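PDB 7D1B: leucine aminopeptidase from Fimbriiglobus ruber, which probably acts as a zinc-dependent glutaminyl cyclase of the M28 peptidase family, converting N-terminal glutamine of peptides to pyroglutamate. Local coordinates for residues D185-I190 against K203-S208; C128-T133 against L231-A236; P42-F47 against A263-A268; H168-V173 against V329-I334. All blocks are in the same frame, centred on the assembly; numbering follows the deposited sequence.

Contact 1 (D185-I190 against K203-S208); sequences DGEEYI and KYFFGS. With ZN (zinc ion), chain B.
Phe206 N reaches the carbonyl oxygen of Gly186 from above the carbonyl plane, 46° out of it, yet the hydrogen bond is 3.0 Å long. A water also donates to that oxygen and links it to Tyr189 N and Lys203 O. Glycine suits position 186: phi is positive, and a CB would press on Phe206 CB. Next to it, Phe205 N bonds to Glu187 O at 3.0 Å, while the side chain of Glu187 lies alongside the Phe205 ring, CG 3.7 Å from CD1. Ile190 CD1 sits over one face of the Tyr204 ring, a CH-pi contact 3.9 Å from the centroid, and Glu188 CB comes within 3.8 Å of Tyr204 CE2. Extended beyond CG, Glu188 sends OE2 to the zinc, 1.9 Å away, which Asp155 and His309 also bind; Arg134 pairs with Glu188 OE1 and with the Tyr204 hydroxyl. With an alanine in place of Tyr204, Ile190 would probably lose its aromatic support and Arg134 one of its anchors. The contact ties the loop leaving strand 178-184 to the start of helix 206-218, where Phe205 is N-cap, with Asp185 and Phe206 packed on strand 108-117.

Contact 2 (C128-T133 against L231-A236); sequences CSHYDT and LLDLFA
The His130 imidazole is met along its edges. At CD2, Asp233 OD1 stands near the ring plane, 4.3 Å away; at ND1, Asp132 OD1 accepts a 2.8 Å hydrogen bond lying almost in the ring plane but 52° above the plane of the carboxylate. NE2 is taken by Asp155, a zinc ligand. On the Phe235 ring, one face carries Ala236 CB and a water lies at the edge. His130 and Asp132 form the His-x-Asp pattern of M28 peptidases, whose histidine commonly binds a second metal; here the ring stays about 5 Å from the single zinc at the nearest atoms. Asp132 in turn accepts from the backbone nitrogens of Glu187 and Glu188, which probably steadies the zinc-binding loop.

Before His130 in the chain, the backbones pair as parallel strands, Leu232 N donating to Cys128 O over 2.9 Å at a nearly straight 165°. Beyond this bridge the chains part, and two waters fill the split: both donate to Leu232 O, one of them also to Ser129 OG (2.9 Å), while the other accepts from His130 N. Cys128 SG, turned between its backbone N and carbonyl carbon (chi1 61°), rests 3.6 Å from Leu231 CA, a close fit that the slim thiol allows. The aliphatic Leu231 brings CD1 to 3.8 Å from Ser129 CA. Strands 123-130 and 225-232 are neighbours within the mixed sheet; Cys128 also packs on strand 178-184, whereas Leu232 leans on helix 320-336 and Ser129 on helix 153-167.

Contact 3 (P42-F47 against A263-A268); sequences PDFKTF and AGWVGA
Phe44 and Trp265 form the aromatic part of the contact, meeting rim to rim with neither ring over the face of the other. The centroid of the Phe44 ring lies 6.0 Å from that of the indole six-membered ring, the planes are inclined at 34°, and the closest carbons are Phe44 CE1 and Trp265 CE3 at 3.6 Å. Phe44 gets there because its CG sits between the backbone N and the carbonyl carbon (chi1 73°), which swings the flat ring out toward the helix; Trp265 CB also lies near the plane of that ring.

Aliphatic contacts flank this pair. Pro42, stiff and compact, sets CD 3.8 Å from Trp265 CH2, crossing the indole at about a right angle. On the other side of CZ, Val266 CG1 approaches Phe44 CE2 to 3.6 Å, near the ring plane, and Thr46 CG2 comes within 3.8 Å of the same methyl; Val266 was modelled in two conformers, so these two approaches are certain only for one.

The residues contacted lie at the C-terminal end of helix 253-266, over which an extended N-terminal segment is laid. With a serine in place of Phe44, the indole rim would probably face a gap and the Trp265 ring be freer to turn. Just after the helix, Gly267 takes a positive phi, where a CB would jam against the preceding carbonyl oxygen.

Of the polar bonds, Lys45 NZ to Thr46 O (2.8 Å) is internal to the segment, whereas Lys45 O and Phe47 N bond to Gln335 and Asn328 of helix 320-336. Lys41 adds a cation-pi contact with Trp265.

Contact 4 (H168-V173 against V329-I334); sequences HHMKGV and VLLGWI
The connection between helix 153-167 and strand 178-184, part of a beta-alpha-beta crossover from strand 123-130, presses Met170 and Val173 against Leu331 and Ile334 of helix 320-336. Leu331 CD2 is the meeting point: Met170 SD stands 3.8 Å from it and Val173 CG2 4.1 Å. Met170 can do this because its chain is folded, with chi2 at -57° and chi3 at -70°, bringing the sulfur over to the leucine although its CB does not aim straight at the helix. Its methyl CE then runs on to Ile334 CD1, a looser approach of 4.5 Å. Val173 is forked and uses both branches: CG2 goes to Leu331, while CG1 comes within 4.4 Å of Ile334 CG2. The flexible thioether of methionine can bend to meet the leucine, and the branched aliphatic residues bring no polar group into a buried patch. The backbone bond from Val173 N to Met170 O, 3.0 Å, closes the turn that puts both side chains on the same side. Leu331, three residues before Ile334, shares its side of helix 320-336; Leu330 and Trp333 lie against strands 123-130 and 225-232, and Ile334 also touches Leu125 of the former strand.

Contacts 1 and 2 lie by the zinc site, contact 2 near the middle of the chain, their centres 12 Å apart and in direct touch. Contacts 3 and 4 lie 11 Å apart on the opposite side of the chain's centre from contact 1, which is 33 Å from contact 3 between centres. Helix 320-336 links the halves: Leu330 of contact 4 packs on Leu232 of contact 2, and Gly332 on Phe44 of contact 3. In sequence, contact 3 spans all of contacts 1 and 2, while contact 4 interleaves with 2 and 3 and encloses contact 1. Strands 123-130 and 225-232 reach the metal site at one end, while helix 320-336 packs on the sheet and carries the N-terminal segment of contact 3.

Contact 1 (D185-I190 against K203-S208)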
# COMPACT_ATOMS: atom_id res chain seq x y z
N ASP A 185 8.07 -5.43 -1.19
CA ASP A 185 8.96 -5.35 -2.32
C ASP A 185 8.42 -6.19 -3.48
O ASP A 185 7.51 -7.02 -3.32
CB ASP A 185 10.34 -5.87 -1.90
CG ASP A 185 11.50 -5.28 -2.71
OD1 ASP A 185 11.30 -4.68 -3.80
OD2 ASP A 185 12.65 -5.42 -2.22
N GLY A 186 8.97 -5.96 -4.66
CA GLY A 186 8.80 -6.89 -5.76
C GLY A 186 7.37 -7.08 -6.21
O GLY A 186 7.02 -8.16 -6.71
N GLU A 187 6.52 -6.06 -6.07
CA GLU A 187 5.19 -6.19 -6.64
C GLU A 187 5.25 -6.23 -8.16
O GLU A 187 4.51 -6.99 -8.79
CB GLU A 187 4.26 -5.07 -6.20
CG GLU A 187 2.81 -5.31 -6.64
CD GLU A 187 2.33 -4.33 -7.63
OE1 GLU A 187 2.82 -3.18 -7.65
OE2 GLU A 187 1.43 -4.71 -8.40
N GLU A 188 6.09 -5.40 -8.76
CA GLU A 188 6.11 -5.29 -10.21
C GLU A 188 7.52 -5.00 -10.71
O GLU A 188 7.80 -4.01 -11.41
CB GLU A 188 5.04 -4.32 -10.73
CG GLU A 188 5.11 -2.92 -10.21
CD GLU A 188 3.98 -2.08 -10.80
OE1 GLU A 188 3.32 -2.55 -11.79
OE2 GLU A 188 3.70 -0.96 -10.29
N TYR A 189 8.42 -5.94 -10.40
CA TYR A 189 9.79 -5.95 -10.91
C TYR A 189 9.76 -6.51 -12.33
O TYR A 189 10.28 -7.59 -12.62
CB TYR A 189 10.65 -6.76 -9.96
CG TYR A 189 12.10 -6.88 -10.34
CD1 TYR A 189 12.90 -5.76 -10.52
CD2 TYR A 189 12.69 -8.13 -10.52
CE1 TYR A 189 14.24 -5.87 -10.88
CE2 TYR A 189 14.03 -8.26 -10.86
CZ TYR A 189 14.80 -7.11 -11.04
OH TYR A 189 16.14 -7.19 -11.37
N ILE A 190 9.10 -5.78 -13.22
CA ILE A 190 8.77 -6.29 -14.55
C ILE A 190 9.83 -5.80 -15.54
O ILE A 190 9.81 -4.65 -15.98
CB ILE A 190 7.36 -5.88 -14.99
CG1 ILE A 190 6.32 -6.27 -13.94
CG2 ILE A 190 7.05 -6.48 -16.37
CD1 ILE A 190 6.32 -7.75 -13.50
N LYS A 203 6.74 -11.98 -13.52
CA LYS A 203 5.87 -12.30 -12.40
C LYS A 203 5.69 -11.11 -11.45
O LYS A 203 6.64 -10.38 -11.17
CB LYS A 203 6.50 -13.47 -11.63
CG LYS A 203 5.73 -13.88 -10.39
CD LYS A 203 6.26 -15.17 -9.78
CE LYS A 203 5.79 -15.34 -8.32
NZ LYS A 203 4.30 -15.32 -8.18
N TYR A 204 4.48 -10.99 -10.92
CA TYR A 204 4.09 -9.97 -9.94
C TYR A 204 4.03 -10.57 -8.54
O TYR A 204 3.93 -11.78 -8.35
CB TYR A 204 2.70 -9.44 -10.30
CG TYR A 204 2.64 -8.56 -11.51
CD1 TYR A 204 2.75 -9.09 -12.79
CD2 TYR A 204 2.40 -7.20 -11.37
CE1 TYR A 204 2.66 -8.26 -13.91
CE2 TYR A 204 2.32 -6.37 -12.47
CZ TYR A 204 2.44 -6.90 -13.74
OH TYR A 204 2.34 -6.04 -14.80
N PHE A 205 4.07 -9.68 -7.54
CA PHE A 205 3.63 -9.99 -6.18
C PHE A 205 4.61 -10.81 -5.35
O PHE A 205 4.19 -11.52 -4.43
CB PHE A 205 2.22 -10.61 -6.12
CG PHE A 205 1.23 -9.91 -6.99
CD1 PHE A 205 1.09 -8.52 -6.94
CD2 PHE A 205 0.46 -10.63 -7.90
CE1 PHE A 205 0.21 -7.87 -7.78
CE2 PHE A 205 -0.44 -9.98 -8.75
CZ PHE A 205 -0.55 -8.61 -8.70
N PHE A 206 5.92 -10.69 -5.59
CA PHE A 206 6.86 -11.47 -4.78
C PHE A 206 6.76 -11.14 -3.30
O PHE A 206 6.79 -12.04 -2.45
CB PHE A 206 8.29 -11.23 -5.25
CG PHE A 206 8.64 -11.88 -6.55
CD1 PHE A 206 8.72 -13.27 -6.65
CD2 PHE A 206 8.95 -11.11 -7.67
CE1 PHE A 206 9.10 -13.88 -7.86
CE2 PHE A 206 9.33 -11.72 -8.86
CZ PHE A 206 9.40 -13.09 -8.95
N GLY A 207 6.67 -9.85 -2.96
CA GLY A 207 6.68 -9.45 -1.56
C GLY A 207 5.43 -9.85 -0.80
O GLY A 207 5.51 -10.36 0.32
N SER A 208 4.24 -9.61 -1.39
CA SER A 208 3.03 -10.01 -0.69
C SER A 208 2.92 -11.52 -0.57
O SER A 208 2.46 -12.03 0.46
CB SER A 208 1.79 -9.37 -1.31
OG SER A 208 1.66 -9.69 -2.69
ZN ZN B . 2.17 -0.13 -11.17
O HOH W 1 4.66 -7.78 -3.74
O HOH W 2 7.62 -8.46 -9.45
O HOH W 3 0.19 -0.77 -10.82

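Contact 2 (C128-T133 against L231-A236)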
# COMPACT_ATOMS: atom_id res chain seq x y z
N CYS A 128 -1.05 -1.58 4.11
CA CYS A 128 0.05 -2.04 3.27
C CYS A 128 0.08 -1.31 1.93
O CYS A 128 -0.89 -0.67 1.51
CB CYS A 128 0.05 -3.58 3.12
SG CYS A 128 -1.41 -4.29 2.37
N SER A 129 1.22 -1.45 1.26
CA SER A 129 1.47 -0.83 -0.03
C SER A 129 2.69 -1.53 -0.60
O SER A 129 3.54 -1.98 0.17
CB SER A 129 1.82 0.65 0.17
OG SER A 129 2.10 1.31 -1.04
N HIS A 130 2.82 -1.58 -1.92
CA HIS A 130 4.14 -1.93 -2.46
C HIS A 130 5.04 -0.70 -2.40
O HIS A 130 4.57 0.43 -2.23
CB HIS A 130 4.07 -2.58 -3.85
CG HIS A 130 3.99 -1.63 -5.01
ND1 HIS A 130 5.04 -1.46 -5.90
CD2 HIS A 130 2.97 -0.87 -5.49
CE1 HIS A 130 4.67 -0.62 -6.85
NE2 HIS A 130 3.43 -0.24 -6.63
N TYR A 131 6.35 -0.92 -2.52
CA TYR A 131 7.27 0.21 -2.54
C TYR A 131 8.40 0.04 -3.55
O TYR A 131 9.21 0.96 -3.69
CB TYR A 131 7.78 0.62 -1.15
CG TYR A 131 8.82 -0.25 -0.47
CD1 TYR A 131 8.88 -1.63 -0.64
CD2 TYR A 131 9.71 0.33 0.41
CE1 TYR A 131 9.85 -2.40 0.04
CE2 TYR A 131 10.67 -0.42 1.08
CZ TYR A 131 10.74 -1.78 0.89
OH TYR A 131 11.70 -2.49 1.57
N ASP A 132 8.48 -1.08 -4.27
CA ASP A 132 9.33 -1.12 -5.45
C ASP A 132 8.68 -0.31 -6.55
O ASP A 132 7.47 -0.13 -6.59
CB ASP A 132 9.56 -2.56 -5.90
CG ASP A 132 8.29 -3.23 -6.39
OD1 ASP A 132 7.25 -3.21 -5.67
OD2 ASP A 132 8.32 -3.82 -7.50
N THR A 133 9.49 0.21 -7.47
CA THR A 133 8.94 0.91 -8.62
C THR A 133 9.17 0.08 -9.88
O THR A 133 10.21 -0.58 -10.03
CB THR A 133 9.47 2.34 -8.77
OG1 THR A 133 10.89 2.34 -8.95
CG2 THR A 133 9.10 3.18 -7.55
N LEU A 231 -4.85 -2.54 1.53
CA LEU A 231 -3.81 -2.22 0.57
C LEU A 231 -4.14 -0.89 -0.08
O LEU A 231 -5.27 -0.66 -0.51
CB LEU A 231 -3.76 -3.32 -0.50
CG LEU A 231 -2.83 -3.03 -1.67
CD1 LEU A 231 -1.37 -2.98 -1.23
CD2 LEU A 231 -3.02 -4.07 -2.77
N LEU A 232 -3.16 -0.01 -0.13
CA LEU A 232 -3.29 1.29 -0.79
C LEU A 232 -2.59 1.21 -2.14
O LEU A 232 -1.40 0.93 -2.18
CB LEU A 232 -2.57 2.33 0.06
CG LEU A 232 -3.12 2.52 1.47
CD1 LEU A 232 -2.17 3.41 2.27
CD2 LEU A 232 -4.55 3.07 1.44
N ASP A 233 -3.31 1.49 -3.23
CA ASP A 233 -2.67 1.46 -4.54
C ASP A 233 -3.42 2.41 -5.49
O ASP A 233 -4.64 2.30 -5.60
CB ASP A 233 -2.75 0.03 -5.10
CG ASP A 233 -1.72 -0.23 -6.20
OD1 ASP A 233 -0.89 0.66 -6.53
OD2 ASP A 233 -1.72 -1.36 -6.78
N LEU A 234 -2.72 3.31 -6.17
CA LEU A 234 -3.35 4.19 -7.15
C LEU A 234 -4.55 4.93 -6.54
O LEU A 234 -5.66 4.92 -7.09
CB LEU A 234 -3.76 3.45 -8.43
CG LEU A 234 -2.75 2.51 -9.05
CD1 LEU A 234 -3.39 1.82 -10.24
CD2 LEU A 234 -1.51 3.23 -9.48
N PHE A 235 -4.31 5.60 -5.41
CA PHE A 235 -5.41 6.09 -4.58
C PHE A 235 -5.32 7.57 -4.28
O PHE A 235 -6.25 8.09 -3.66
CB PHE A 235 -5.43 5.35 -3.22
CG PHE A 235 -4.28 5.73 -2.34
CD1 PHE A 235 -3.06 5.09 -2.44
CD2 PHE A 235 -4.41 6.76 -1.41
CE1 PHE A 235 -1.97 5.49 -1.68
CE2 PHE A 235 -3.33 7.16 -0.63
CZ PHE A 235 -2.11 6.51 -0.76
N ALA A 236 -4.24 8.26 -4.65
CA ALA A 236 -3.93 9.55 -4.07
C ALA A 236 -4.11 10.71 -5.03
O ALA A 236 -3.81 11.85 -4.67
CB ALA A 236 -2.50 9.55 -3.51
O HOH W 4 0.51 2.91 -2.80
O HOH W 5 0.58 -0.59 -3.44

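Contact 3 (P42-F47 against A263-A268)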
# COMPACT_ATOMS: atom_id res chain seq x y z
N PRO A 42 -19.81 3.94 16.71
CA PRO A 42 -18.56 3.63 17.41
C PRO A 42 -17.73 4.90 17.58
O PRO A 42 -17.81 5.84 16.78
CB PRO A 42 -17.86 2.64 16.47
CG PRO A 42 -18.44 2.92 15.12
CD PRO A 42 -19.87 3.31 15.38
N ASP A 43 -16.94 4.93 18.64
CA ASP A 43 -16.15 6.11 18.95
C ASP A 43 -14.90 6.13 18.07
O ASP A 43 -14.10 5.19 18.08
CB ASP A 43 -15.75 6.10 20.42
CG ASP A 43 -16.85 6.62 21.34
OD1 ASP A 43 -17.63 7.49 20.90
OD2 ASP A 43 -16.92 6.17 22.50
N PHE A 44 -14.73 7.22 17.31
CA PHE A 44 -13.47 7.48 16.62
C PHE A 44 -13.42 8.96 16.28
O PHE A 44 -14.44 9.66 16.29
CB PHE A 44 -13.31 6.63 15.37
CG PHE A 44 -14.16 7.05 14.24
CD1 PHE A 44 -15.49 6.66 14.18
CD2 PHE A 44 -13.63 7.82 13.22
CE1 PHE A 44 -16.27 7.04 13.11
CE2 PHE A 44 -14.41 8.19 12.15
CZ PHE A 44 -15.74 7.81 12.10
N LYS A 45 -12.23 9.43 15.93
CA LYS A 45 -12.06 10.81 15.49
C LYS A 45 -11.12 10.85 14.29
O LYS A 45 -10.36 9.92 14.04
CB LYS A 45 -11.48 11.67 16.61
CG LYS A 45 -10.12 11.18 17.14
CD LYS A 45 -9.64 12.00 18.33
CE LYS A 45 -9.26 13.44 17.92
NZ LYS A 45 -8.01 13.47 17.10
N THR A 46 -11.16 11.96 13.56
CA THR A 46 -10.11 12.27 12.61
C THR A 46 -8.90 12.83 13.36
O THR A 46 -8.97 13.17 14.54
CB THR A 46 -10.58 13.29 11.58
OG1 THR A 46 -10.94 14.49 12.26
CG2 THR A 46 -11.79 12.73 10.79
N PHE A 47 -7.76 12.86 12.67
CA PHE A 47 -6.51 13.37 13.21
C PHE A 47 -5.99 14.49 12.32
O PHE A 47 -6.40 14.59 11.15
CB PHE A 47 -5.49 12.22 13.33
CG PHE A 47 -5.74 11.38 14.53
CD1 PHE A 47 -6.79 10.47 14.55
CD2 PHE A 47 -4.98 11.55 15.67
CE1 PHE A 47 -7.07 9.74 15.71
CE2 PHE A 47 -5.24 10.82 16.82
CZ PHE A 47 -6.31 9.93 16.84
N ALA A 263 -15.70 6.12 5.68
CA ALA A 263 -15.55 7.16 4.67
C ALA A 263 -16.78 8.06 4.62
O ALA A 263 -16.65 9.28 4.42
CB ALA A 263 -15.30 6.54 3.30
N GLY A 264 -17.97 7.48 4.77
CA GLY A 264 -19.18 8.31 4.78
C GLY A 264 -19.18 9.27 5.95
O GLY A 264 -19.55 10.44 5.82
N TRP A 265 -18.75 8.78 7.12
CA TRP A 265 -18.72 9.62 8.31
C TRP A 265 -17.63 10.69 8.27
O TRP A 265 -17.82 11.77 8.82
CB TRP A 265 -18.54 8.72 9.51
CG TRP A 265 -19.78 7.94 9.87
CD1 TRP A 265 -21.08 8.32 9.64
CD2 TRP A 265 -19.84 6.69 10.54
NE1 TRP A 265 -21.94 7.36 10.14
CE2 TRP A 265 -21.20 6.36 10.70
CE3 TRP A 265 -18.87 5.79 11.01
CZ2 TRP A 265 -21.62 5.19 11.36
CZ3 TRP A 265 -19.29 4.64 11.67
CH2 TRP A 265 -20.65 4.35 11.83
N VAL A 266 -16.48 10.40 7.65
CA VAL A 266 -15.46 11.44 7.64
C VAL A 266 -15.56 12.35 6.43
O VAL A 266 -14.88 13.37 6.40
CB VAL A 266 -14.04 10.91 7.88
CG1 VAL A 266 -13.99 10.13 9.19
CG2 VAL A 266 -13.62 10.07 6.71
N GLY A 267 -16.44 12.06 5.48
CA GLY A 267 -16.59 12.91 4.31
C GLY A 267 -15.54 12.66 3.24
O GLY A 267 -15.24 13.57 2.46
N ALA A 268 -15.00 11.44 3.16
CA ALA A 268 -14.01 11.10 2.13
C ALA A 268 -14.80 10.70 0.89
O ALA A 268 -15.21 9.55 0.73
CB ALA A 268 -13.13 9.98 2.63

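Contact 4 (H168-V173 against V329-I334)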
# COMPACT_ATOMS: atom_id res chain seq x y z
N HIS A 168 3.42 10.17 12.12
CA HIS A 168 3.46 11.29 13.06
C HIS A 168 2.38 11.19 14.13
O HIS A 168 2.53 11.76 15.21
CB HIS A 168 3.32 12.62 12.34
CG HIS A 168 4.52 12.98 11.53
ND1 HIS A 168 5.65 13.55 12.08
CD2 HIS A 168 4.78 12.85 10.20
CE1 HIS A 168 6.55 13.76 11.13
NE2 HIS A 168 6.05 13.34 9.99
N HIS A 169 1.29 10.47 13.82
CA HIS A 169 0.09 10.46 14.65
C HIS A 169 -0.09 9.17 15.41
O HIS A 169 -0.82 9.17 16.40
CB HIS A 169 -1.14 10.69 13.77
CG HIS A 169 -0.97 11.87 12.86
ND1 HIS A 169 -1.32 13.15 13.23
CD2 HIS A 169 -0.43 11.95 11.62
CE1 HIS A 169 -1.00 13.98 12.25
NE2 HIS A 169 -0.45 13.27 11.26
N MET A 170 0.55 8.07 14.99
CA MET A 170 0.15 6.74 15.46
C MET A 170 0.26 6.59 16.97
O MET A 170 -0.62 5.97 17.58
CB MET A 170 0.96 5.64 14.77
CG MET A 170 0.60 5.43 13.31
SD MET A 170 -1.14 5.04 13.00
CE MET A 170 -1.21 3.39 13.69
N LYS A 171 1.31 7.13 17.61
CA LYS A 171 1.42 6.93 19.05
C LYS A 171 0.35 7.69 19.82
O LYS A 171 0.19 7.41 21.02
CB LYS A 171 2.82 7.25 19.59
CG LYS A 171 3.88 6.21 19.22
CD LYS A 171 3.49 4.78 19.53
CE LYS A 171 3.24 4.53 21.00
NZ LYS A 171 4.46 3.95 21.65
N GLY A 172 -0.38 8.60 19.18
CA GLY A 172 -1.52 9.25 19.79
C GLY A 172 -2.86 8.64 19.44
O GLY A 172 -3.89 9.23 19.79
N VAL A 173 -2.90 7.48 18.78
CA VAL A 173 -4.15 6.87 18.33
C VAL A 173 -4.56 5.80 19.33
O VAL A 173 -3.76 4.89 19.61
CB VAL A 173 -4.01 6.27 16.93
CG1 VAL A 173 -5.29 5.52 16.54
CG2 VAL A 173 -3.68 7.35 15.91
N VAL A 329 -9.72 7.79 6.90
CA VAL A 329 -10.52 6.56 6.82
C VAL A 329 -9.78 5.40 7.46
O VAL A 329 -10.36 4.63 8.24
CB VAL A 329 -10.92 6.28 5.36
CG1 VAL A 329 -11.56 4.90 5.24
CG2 VAL A 329 -11.86 7.37 4.88
N LEU A 330 -8.49 5.26 7.17
CA LEU A 330 -7.70 4.19 7.80
C LEU A 330 -7.69 4.33 9.31
O LEU A 330 -7.87 3.35 10.04
CB LEU A 330 -6.27 4.21 7.27
CG LEU A 330 -6.09 3.86 5.81
CD1 LEU A 330 -4.67 4.18 5.37
CD2 LEU A 330 -6.39 2.38 5.59
N LEU A 331 -7.47 5.56 9.81
CA LEU A 331 -7.43 5.73 11.27
C LEU A 331 -8.79 5.48 11.89
O LEU A 331 -8.88 4.94 13.01
CB LEU A 331 -6.92 7.13 11.62
CG LEU A 331 -5.45 7.38 11.29
CD1 LEU A 331 -5.09 8.81 11.66
CD2 LEU A 331 -4.55 6.37 12.00
N GLY A 332 -9.88 5.83 11.20
CA GLY A 332 -11.20 5.53 11.75
C GLY A 332 -11.46 4.04 11.81
O GLY A 332 -11.96 3.53 12.81
N TRP A 333 -11.10 3.33 10.74
CA TRP A 333 -11.20 1.88 10.70
C TRP A 333 -10.44 1.25 11.87
O TRP A 333 -10.96 0.37 12.56
CB TRP A 333 -10.64 1.40 9.35
CG TRP A 333 -10.47 -0.08 9.21
CD1 TRP A 333 -11.43 -1.05 9.33
CD2 TRP A 333 -9.26 -0.76 8.85
NE1 TRP A 333 -10.88 -2.30 9.10
CE2 TRP A 333 -9.55 -2.14 8.80
CE3 TRP A 333 -7.94 -0.33 8.61
CZ2 TRP A 333 -8.58 -3.10 8.46
CZ3 TRP A 333 -6.98 -1.28 8.28
CH2 TRP A 333 -7.30 -2.65 8.22
N ILE A 334 -9.23 1.73 12.13
CA ILE A 334 -8.45 1.23 13.26
C ILE A 334 -9.18 1.46 14.58
O ILE A 334 -9.30 0.56 15.41
CB ILE A 334 -7.05 1.86 13.25
CG1 ILE A 334 -6.22 1.28 12.11
CG2 ILE A 334 -6.34 1.67 14.59
CD1 ILE A 334 -5.05 2.18 11.67